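Local coordinates for protein SidF, inhibitor of growth family, member 3 (Legionella pneumophila subsp. pneumophila, PDB 4FYE) that probably removes a phosphate group from phosphoinositide lipids, acting as a phosphatidylinositol phosphate phosphatase, at residues G500-A505 against G534-I539. The protein carries 1 engineered substitution. Numbering follows the deposited sequence.
Sequences GAYREA and GYEKSI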
loop_
_atom_site.group_PDB
_atom_site.type_symbol
_atom_site.label_atom_id
_atom_site.label_comp_id
_atom_site.label_asym_id
_atom_site.label_seq_id
_atom_site.Cartn_x
_atom_site.Cartn_y
_atom_site.Cartn_z
ATOM N N GLY A 500 4.784 26.132 7.556
ATOM C CA GLY A 500 4.037 26.115 8.831
ATOM C C GLY A 500 2.795 27.000 8.756
ATOM O O GLY A 500 1.657 26.546 9.024
ATOM N N ALA A 501 3.020 28.251 8.337
ATOM C CA ALA A 501 1.961 29.226 8.124
ATOM C C ALA A 501 0.893 28.685 7.145
ATOM O O ALA A 501 -0.316 28.821 7.381
ATOM C CB ALA A 501 2.560 30.551 7.640
ATOM N N TYR A 502 1.322 28.024 6.076
ATOM C CA TYR A 502 0.353 27.451 5.142
ATOM C C TYR A 502 -0.564 26.343 5.748
ATOM O O TYR A 502 -1.799 26.328 5.519
ATOM C CB TYR A 502 1.103 26.958 3.905
ATOM C CG TYR A 502 0.270 26.263 2.905
ATOM C CD1 TYR A 502 -0.663 26.971 2.119
ATOM C CD2 TYR A 502 0.418 24.893 2.687
ATOM C CE1 TYR A 502 -1.444 26.336 1.166
ATOM C CE2 TYR A 502 -0.349 24.237 1.724
ATOM C CZ TYR A 502 -1.275 24.956 0.976
ATOM O OH TYR A 502 -2.040 24.280 0.029
ATOM N N ARG A 503 0.022 25.413 6.498
ATOM C CA ARG A 503 -0.778 24.325 7.071
ATOM C C ARG A 503 -1.819 24.897 8.014
ATOM O O ARG A 503 -3.015 24.579 7.917
ATOM C CB ARG A 503 0.075 23.346 7.870
ATOM C CG ARG A 503 1.017 22.492 7.059
ATOM C CD ARG A 503 1.746 21.518 7.968
ATOM N NE ARG A 503 2.847 22.152 8.696
ATOM C CZ ARG A 503 2.787 22.480 9.977
ATOM N NH1 ARG A 503 1.673 22.227 10.703
ATOM N NH2 ARG A 503 3.843 23.052 10.532
ATOM N N GLU A 504 -1.346 25.744 8.931
ATOM C CA GLU A 504 -2.203 26.253 9.998
ATOM C C GLU A 504 -3.347 27.039 9.362
ATOM O O GLU A 504 -4.522 26.855 9.688
ATOM C CB GLU A 504 -1.380 27.057 11.023
ATOM C CG GLU A 504 -1.571 26.618 12.495
ATOM C CD GLU A 504 -1.796 25.082 12.763
ATOM O OE1 GLU A 504 -2.909 24.685 13.223
ATOM O OE2 GLU A 504 -0.872 24.245 12.561
ATOM N N ALA A 505 -2.999 27.843 8.375
ATOM C CA ALA A 505 -3.973 28.621 7.680
ATOM C C ALA A 505 -5.039 27.730 7.000
ATOM O O ALA A 505 -6.234 27.966 7.121
ATOM C CB ALA A 505 -3.246 29.481 6.684
ATOM N N GLY A 534 -1.668 33.297 -1.122
ATOM C CA GLY A 534 -0.415 34.042 -1.066
ATOM C C GLY A 534 0.743 33.114 -0.724
ATOM O O GLY A 534 1.779 33.098 -1.412
ATOM N N TYR A 535 0.552 32.334 0.342
ATOM C CA TYR A 535 1.562 31.392 0.817
ATOM C C TYR A 535 1.795 30.354 -0.260
ATOM O O TYR A 535 2.932 29.961 -0.516
ATOM C CB TYR A 535 1.142 30.724 2.148
ATOM C CG TYR A 535 0.990 31.665 3.352
ATOM C CD1 TYR A 535 1.935 32.667 3.615
ATOM C CD2 TYR A 535 -0.093 31.532 4.237
ATOM C CE1 TYR A 535 1.801 33.515 4.713
ATOM C CE2 TYR A 535 -0.236 32.376 5.338
ATOM C CZ TYR A 535 0.715 33.360 5.574
ATOM O OH TYR A 535 0.591 34.189 6.666
ATOM N N GLU A 536 0.709 29.945 -0.908
ATOM C CA GLU A 536 0.790 29.028 -2.038
ATOM C C GLU A 536 1.629 29.594 -3.202
ATOM O O GLU A 536 2.613 28.950 -3.585
ATOM C CB GLU A 536 -0.599 28.639 -2.498
ATOM C CG GLU A 536 -0.675 27.226 -3.031
ATOM C CD GLU A 536 -2.094 26.811 -3.397
ATOM O OE1 GLU A 536 -2.864 27.671 -3.910
ATOM O OE2 GLU A 536 -2.434 25.622 -3.164
ATOM N N LYS A 537 1.302 30.794 -3.722
ATOM C CA LYS A 537 2.123 31.392 -4.803
ATOM C C LYS A 537 3.565 31.401 -4.352
ATOM O O LYS A 537 4.493 31.202 -5.134
ATOM C CB LYS A 537 1.771 32.844 -5.185
ATOM C CG LYS A 537 0.439 33.426 -4.741
ATOM C CD LYS A 537 -0.027 34.535 -5.689
ATOM C CE LYS A 537 -0.732 33.908 -6.892
ATOM N NZ LYS A 537 -0.965 34.904 -7.965
ATOM N N SER A 538 3.746 31.633 -3.069
ATOM C CA SER A 538 5.072 31.818 -2.558
ATOM C C SER A 538 5.877 30.521 -2.425
ATOM O O SER A 538 7.041 30.446 -2.828
ATOM C CB SER A 538 5.016 32.583 -1.251
ATOM O OG SER A 538 6.329 32.824 -0.841
ATOM N N ILE A 539 5.251 29.500 -1.859
ATOM C CA ILE A 539 5.817 28.167 -1.892
ATOM C C ILE A 539 6.011 27.732 -3.346
ATOM O O ILE A 539 7.123 27.355 -3.731
ATOM C CB ILE A 539 4.925 27.186 -1.129
ATOM C CG1 ILE A 539 4.780 27.668 0.318
ATOM C CG2 ILE A 539 5.493 25.760 -1.184
ATOM C CD1 ILE A 539 3.408 27.385 0.894
#
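The methyl group of Ala501 lies over one face of the Tyr535 ring, and the methyl group of Ala505 sits at an edge of the same ring, near its plane. The Tyr502 ring is approached obliquely by Ile539 CD1, Tyr535 CB and Glu536 OE2. The two alanines are one helical turn apart, so the Tyr535 ring spans one turn of helix 482-514. This is part of an antiparallel helical hairpin: the chain leaves helix 482-514, turns, and runs back as helix 522-583. Both segments fall in a predicted coiled coil. Their local axes approach to 9.8 Å, with 144° between the chain directions.

The contact over the face is a CH-pi interaction. Ala501 CB stands 4.1 Å from the centroid of the Tyr535 ring, 17° off the ring normal. It is offset toward the rim, with Tyr535 CZ the closest ring atom. Ala505 CB is farther, 4.4 Å from Tyr535 CE2. With CG anti to its own carbonyl carbon (chi1 -64°), the Tyr535 ring reaches Ala501 and Ala505. Val498, on helix 482-514, also touches Tyr535.

Tyr502 meets the second helix through CB and the near side of its ring, CG and CD1. The two tyrosine side chains run past one another in opposing directions. Tyr535 CB lies 4.2 Å from both CB and CD1 of Tyr502. The Ile539 side chain lies roughly perpendicular to that of Tyr502. Ile539 CD1 lies 3.8 Å from Tyr502 CB and also touches Tyr502 CG. Tyr502 is buried, and beyond the hairpin it rests on Gln382 and Met383 of helix 373-387.

The polar end of the contact belongs to Glu536, whose carboxylate forms a salt bridge with Lys291. Glu536 OE2 lies 3.5 Å from Tyr502 OH.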